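Local coordinates for 5' nucleotidase family protein (PDB 4Q7F) that belongs to the 5'-nucleotidase family and carries two neighbouring metal ions, manganese and magnesium, in a calcineurin-like phosphoesterase domain, at residues V24-H29 / C205-F210; A231-F236 / T259-P264. All coordinates share one frame; numbering follows the deposited sequence.

Overall arrangement
Both contacts are buried, but they lie at different distances from the centre of the chain and differ in chemistry. Interaction 1 lies about 10 Å from that centre, where the ends of strands 19-25 and 201-207, from two different sheets, meet at the metal pair; it is polar and works through metals and water. Interaction 2, about 21 Å from the centre, is apolar and seats helix 229-236 on strand 259-264. That strand shares its sheet with 201-207. The centres of the contacts are about 13 Å apart, and Phe210 bridges them: its CZ lies 3.4 Å from Val261 CG1. Ser26 also packs against Pro264.

Interaction 1 (V24-H29 / C205-F210); sequences VVSDVH and CYHGGF. With MN (manganese (II) ion), chain C; MG (magnesium ion), chain B.
Asp27 and His207 set out from their backbones differently: CG of Asp27 stands opposite its own carbonyl carbon (chi1 -57°), whereas CG of His207 is anti to the backbone N (chi1 -174°), and both side chains swing in toward the gap between the strand ends. There OD2 of Asp27 comes to the edge of the imidazole, near its plane, 3.3 Å from His207 CE1. Carboxylate and ring planes are 31° apart, and no hydrogen bond joins the two side chains. What connects them is metal chemistry. Asp27 OD2 binds the manganese ion at 2.2 Å, and His29 NE2 reaches the same ion from two residues further on. His207 NE2 meets the magnesium ion in the plane of its ring, at a rather long 2.6 Å. Water 1 lies 2.3 Å from the manganese ion and equally far from the magnesium ion, so it bridges the pair. This is the two-metal centre of the calcineurin-like phosphoesterase fold, with ligands at or just past the ends of strands from two sheets: Asp72 binds both ions, His249 completes the protein ligands of manganese, and Asn109 and His247 join His207 on magnesium. Second-shell bonds fix the rotation of the ligands. OD1 of Asp27 takes a 2.6 Å hydrogen bond from Ser26 OG, which arrives on the anti side and tilted out of the carboxylate plane; the backbone N of His247 bonds to the same oxygen. Thus one oxygen of the carboxylate is held by protein while the other serves the metal. His207 ND1 is hydrogen-bonded to the carbonyl of Asn70, and His29 ND1 likewise to that of Gln75, which points each NE2 at its ion.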
# COMPACT_ATOMS: atom_id res chain seq x y z
N VAL A 24 -0.53 17.61 -6.95
CA VAL A 24 -0.07 16.54 -6.13
C VAL A 24 -0.29 15.18 -6.76
O VAL A 24 -1.31 14.94 -7.40
CB VAL A 24 -0.72 16.58 -4.71
CG1 VAL A 24 -2.24 16.71 -4.81
CG2 VAL A 24 -0.33 15.35 -3.89
N VAL A 25 0.73 14.33 -6.63
CA VAL A 25 0.66 12.92 -6.97
C VAL A 25 0.82 12.21 -5.63
O VAL A 25 1.47 12.73 -4.69
CB VAL A 25 1.70 12.45 -8.00
CG1 VAL A 25 1.37 13.01 -9.36
CG2 VAL A 25 3.12 12.82 -7.59
N SER A 26 0.20 11.04 -5.51
CA SER A 26 0.30 10.27 -4.29
C SER A 26 0.28 8.81 -4.64
O SER A 26 -0.33 8.41 -5.65
CB SER A 26 -0.86 10.57 -3.33
OG SER A 26 -0.68 9.95 -2.06
N ASP A 27 0.97 8.01 -3.83
CA ASP A 27 1.02 6.57 -4.03
C ASP A 27 1.39 6.18 -5.46
O ASP A 27 0.75 5.36 -6.10
CB ASP A 27 -0.32 5.95 -3.58
CG ASP A 27 -0.67 6.29 -2.12
OD1 ASP A 27 -1.18 7.40 -1.82
OD2 ASP A 27 -0.53 5.40 -1.25
N VAL A 28 2.43 6.84 -5.98
CA VAL A 28 2.94 6.54 -7.30
C VAL A 28 3.48 5.11 -7.34
O VAL A 28 3.35 4.40 -8.36
CB VAL A 28 4.00 7.55 -7.70
CG1 VAL A 28 4.56 7.19 -9.07
CG2 VAL A 28 3.35 8.92 -7.71
N HIS A 29 4.05 4.71 -6.20
CA HIS A 29 4.50 3.35 -5.95
C HIS A 29 5.53 2.80 -6.92
O HIS A 29 5.54 1.61 -7.21
CB HIS A 29 3.30 2.41 -5.85
CG HIS A 29 2.66 2.39 -4.50
ND1 HIS A 29 3.30 1.89 -3.39
CD2 HIS A 29 1.41 2.73 -4.08
CE1 HIS A 29 2.50 1.95 -2.34
NE2 HIS A 29 1.35 2.46 -2.73
N CYS A 205 -0.48 18.01 4.29
CA CYS A 205 -0.20 16.88 3.39
C CYS A 205 -0.06 15.66 4.27
O CYS A 205 0.97 15.43 4.91
CB CYS A 205 1.05 17.06 2.55
SG CYS A 205 0.97 18.43 1.39
N TYR A 206 -1.13 14.87 4.30
CA TYR A 206 -1.22 13.70 5.14
C TYR A 206 -1.21 12.43 4.34
O TYR A 206 -2.09 12.21 3.51
CB TYR A 206 -2.54 13.83 5.92
CG TYR A 206 -2.96 12.64 6.76
CD1 TYR A 206 -2.07 12.01 7.62
CD2 TYR A 206 -4.28 12.22 6.76
CE1 TYR A 206 -2.49 10.95 8.43
CE2 TYR A 206 -4.71 11.18 7.55
CZ TYR A 206 -3.81 10.55 8.39
OH TYR A 206 -4.26 9.52 9.17
N HIS A 207 -0.20 11.59 4.54
CA HIS A 207 -0.21 10.32 3.88
C HIS A 207 -1.09 9.41 4.74
O HIS A 207 -0.60 8.67 5.56
CB HIS A 207 1.14 9.69 3.73
CG HIS A 207 1.07 8.44 2.92
ND1 HIS A 207 1.14 8.47 1.55
CD2 HIS A 207 0.78 7.17 3.25
CE1 HIS A 207 0.99 7.25 1.08
NE2 HIS A 207 0.76 6.44 2.09
N GLY A 208 -2.40 9.55 4.55
CA GLY A 208 -3.40 8.80 5.27
C GLY A 208 -4.71 9.24 4.64
O GLY A 208 -4.72 10.17 3.80
N GLY A 209 -5.81 8.60 5.04
CA GLY A 209 -7.11 8.91 4.46
C GLY A 209 -8.24 9.18 5.43
O GLY A 209 -8.03 9.71 6.54
N PHE A 210 -9.45 8.80 5.02
CA PHE A 210 -10.65 9.08 5.78
C PHE A 210 -11.29 7.82 6.33
O PHE A 210 -11.54 6.86 5.60
CB PHE A 210 -11.64 9.85 4.90
CG PHE A 210 -11.04 11.09 4.31
CD1 PHE A 210 -10.74 12.17 5.12
CD2 PHE A 210 -10.72 11.14 2.97
CE1 PHE A 210 -10.15 13.30 4.59
CE2 PHE A 210 -10.12 12.29 2.43
CZ PHE A 210 -9.83 13.36 3.25
MN MN C . -0.05 3.26 -1.15
MG MG B . 0.25 3.93 2.13
O HOH W 1 -1.11 2.65 0.76
O HOH W 2 -0.13 0.85 -0.75

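Interaction 2 (A231-F236 / T259-P264); sequences AMLEAF and TAVIQP
Leu233 carries the helix side of this contact by itself, its forked end set down between Thr259 and Val261 on the strand. One methyl goes to each: Leu233 CD2 lies 3.8 Å from Thr259 CG2, and Leu233 CD1 4.1 Å from Val261 CG2. The two approaches differ in kind. Leu233 and Val261 reach toward each other and meet tip to tip, while Leu233 and Thr259 pass at a slant, so that Leu233 CD2 also nears Thr259 CB at 4.2 Å. Thr259 and Val261 are two apart on the strand and present their side chains on the same side of the sheet; Ala260 between them points away from the helix and touches Val286 and Cys289 of strand 284-293. Helix 229-236 packs on one face of the six-stranded sheet, beside helix 184-198, and strand 284-293 of the other sheet lies on the opposite face, a layered packing in keeping with the alpha-beta sandwich of this phosphoesterase family. Phe210 and Phe256 both touch Leu233 and Val261 and enlarge the apolar cluster. Chi1 of Thr259 (-56°, measured to OG1) sets the hydroxyl beside the backbone N, where it bonds with Ser237 OG and Ile240 O, and the methyl CG2 swings out opposite N to receive Leu233. The threonine is thus divided between two jobs, its methyl for the helix and its hydroxyl for the chain between the helix and strand 242-244. Since no hydrogen bond crosses between 231-236 and 259-264, their direct contact depends on the fit of methyl groups rather than on any directional bond.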
# COMPACT_ATOMS: atom_id res chain seq x y z
N ALA A 231 -11.52 13.08 11.44
CA ALA A 231 -11.40 13.74 12.74
C ALA A 231 -10.60 15.04 12.59
O ALA A 231 -10.88 16.02 13.26
CB ALA A 231 -10.74 12.82 13.74
N MSE A 232 -9.60 15.03 11.72
CA MSE A 232 -8.77 16.23 11.48
C MSE A 232 -9.59 17.35 10.87
O MSE A 232 -9.55 18.50 11.33
CB MSE A 232 -7.58 15.84 10.62
CG MSE A 232 -6.53 15.09 11.44
SE MSE A 232 -5.43 13.94 10.26
CE MSE A 232 -3.98 15.25 10.02
N LEU A 233 -10.35 17.04 9.82
CA LEU A 233 -11.21 18.05 9.19
C LEU A 233 -12.32 18.50 10.13
O LEU A 233 -12.54 19.69 10.33
CB LEU A 233 -11.80 17.51 7.89
CG LEU A 233 -10.85 17.39 6.71
CD1 LEU A 233 -11.42 16.50 5.63
CD2 LEU A 233 -10.53 18.77 6.16
N GLU A 234 -13.03 17.53 10.70
CA GLU A 234 -14.12 17.79 11.62
C GLU A 234 -13.70 18.79 12.71
O GLU A 234 -14.47 19.68 13.06
CB GLU A 234 -14.59 16.48 12.27
CG GLU A 234 -15.70 16.64 13.30
CD GLU A 234 -16.01 15.34 14.05
OE1 GLU A 234 -17.20 15.08 14.32
OE2 GLU A 234 -15.08 14.56 14.36
N ALA A 235 -12.50 18.63 13.24
CA ALA A 235 -12.00 19.49 14.30
C ALA A 235 -11.33 20.77 13.81
O ALA A 235 -11.48 21.82 14.45
CB ALA A 235 -11.02 18.72 15.16
N PHE A 236 -10.61 20.70 12.69
CA PHE A 236 -9.84 21.86 12.25
C PHE A 236 -10.11 22.44 10.85
O PHE A 236 -9.34 23.28 10.39
CB PHE A 236 -8.34 21.53 12.37
CG PHE A 236 -7.98 20.94 13.69
CD1 PHE A 236 -8.10 21.70 14.85
CD2 PHE A 236 -7.53 19.64 13.79
CE1 PHE A 236 -7.79 21.16 16.09
CE2 PHE A 236 -7.20 19.09 15.02
CZ PHE A 236 -7.34 19.85 16.17
N THR A 259 -12.63 24.03 3.16
CA THR A 259 -11.39 23.32 2.89
C THR A 259 -11.40 22.56 1.56
O THR A 259 -12.38 21.89 1.25
CB THR A 259 -11.09 22.31 4.02
OG1 THR A 259 -11.07 22.99 5.28
CG2 THR A 259 -9.75 21.63 3.79
N ALA A 260 -10.34 22.69 0.77
CA ALA A 260 -10.21 21.92 -0.45
C ALA A 260 -9.61 20.57 -0.04
O ALA A 260 -8.52 20.52 0.56
CB ALA A 260 -9.31 22.61 -1.47
N VAL A 261 -10.33 19.48 -0.35
CA VAL A 261 -9.89 18.11 0.00
C VAL A 261 -9.54 17.30 -1.25
O VAL A 261 -10.34 17.21 -2.20
CB VAL A 261 -10.99 17.37 0.77
CG1 VAL A 261 -10.48 16.02 1.24
CG2 VAL A 261 -11.49 18.23 1.93
N ILE A 262 -8.35 16.71 -1.23
CA ILE A 262 -7.83 15.92 -2.33
C ILE A 262 -7.24 14.56 -1.94
O ILE A 262 -6.52 14.42 -0.93
CB ILE A 262 -6.64 16.66 -2.98
CG1 ILE A 262 -7.11 17.90 -3.73
CG2 ILE A 262 -5.89 15.73 -3.93
CD1 ILE A 262 -7.76 17.62 -5.07
N GLN A 263 -7.54 13.56 -2.77
CA GLN A 263 -6.91 12.25 -2.68
C GLN A 263 -6.75 11.88 -4.15
O GLN A 263 -7.74 11.72 -4.88
CB GLN A 263 -7.69 11.20 -1.87
CG GLN A 263 -6.74 10.04 -1.52
CD GLN A 263 -7.25 9.07 -0.48
OE1 GLN A 263 -7.20 7.86 -0.67
NE2 GLN A 263 -7.72 9.60 0.65
N PRO A 264 -5.49 11.81 -4.62
CA PRO A 264 -5.25 11.60 -6.02
C PRO A 264 -4.95 10.18 -6.48
O PRO A 264 -4.02 9.96 -7.26
CB PRO A 264 -4.07 12.53 -6.28
CG PRO A 264 -3.31 12.51 -5.01
CD PRO A 264 -4.24 12.10 -3.91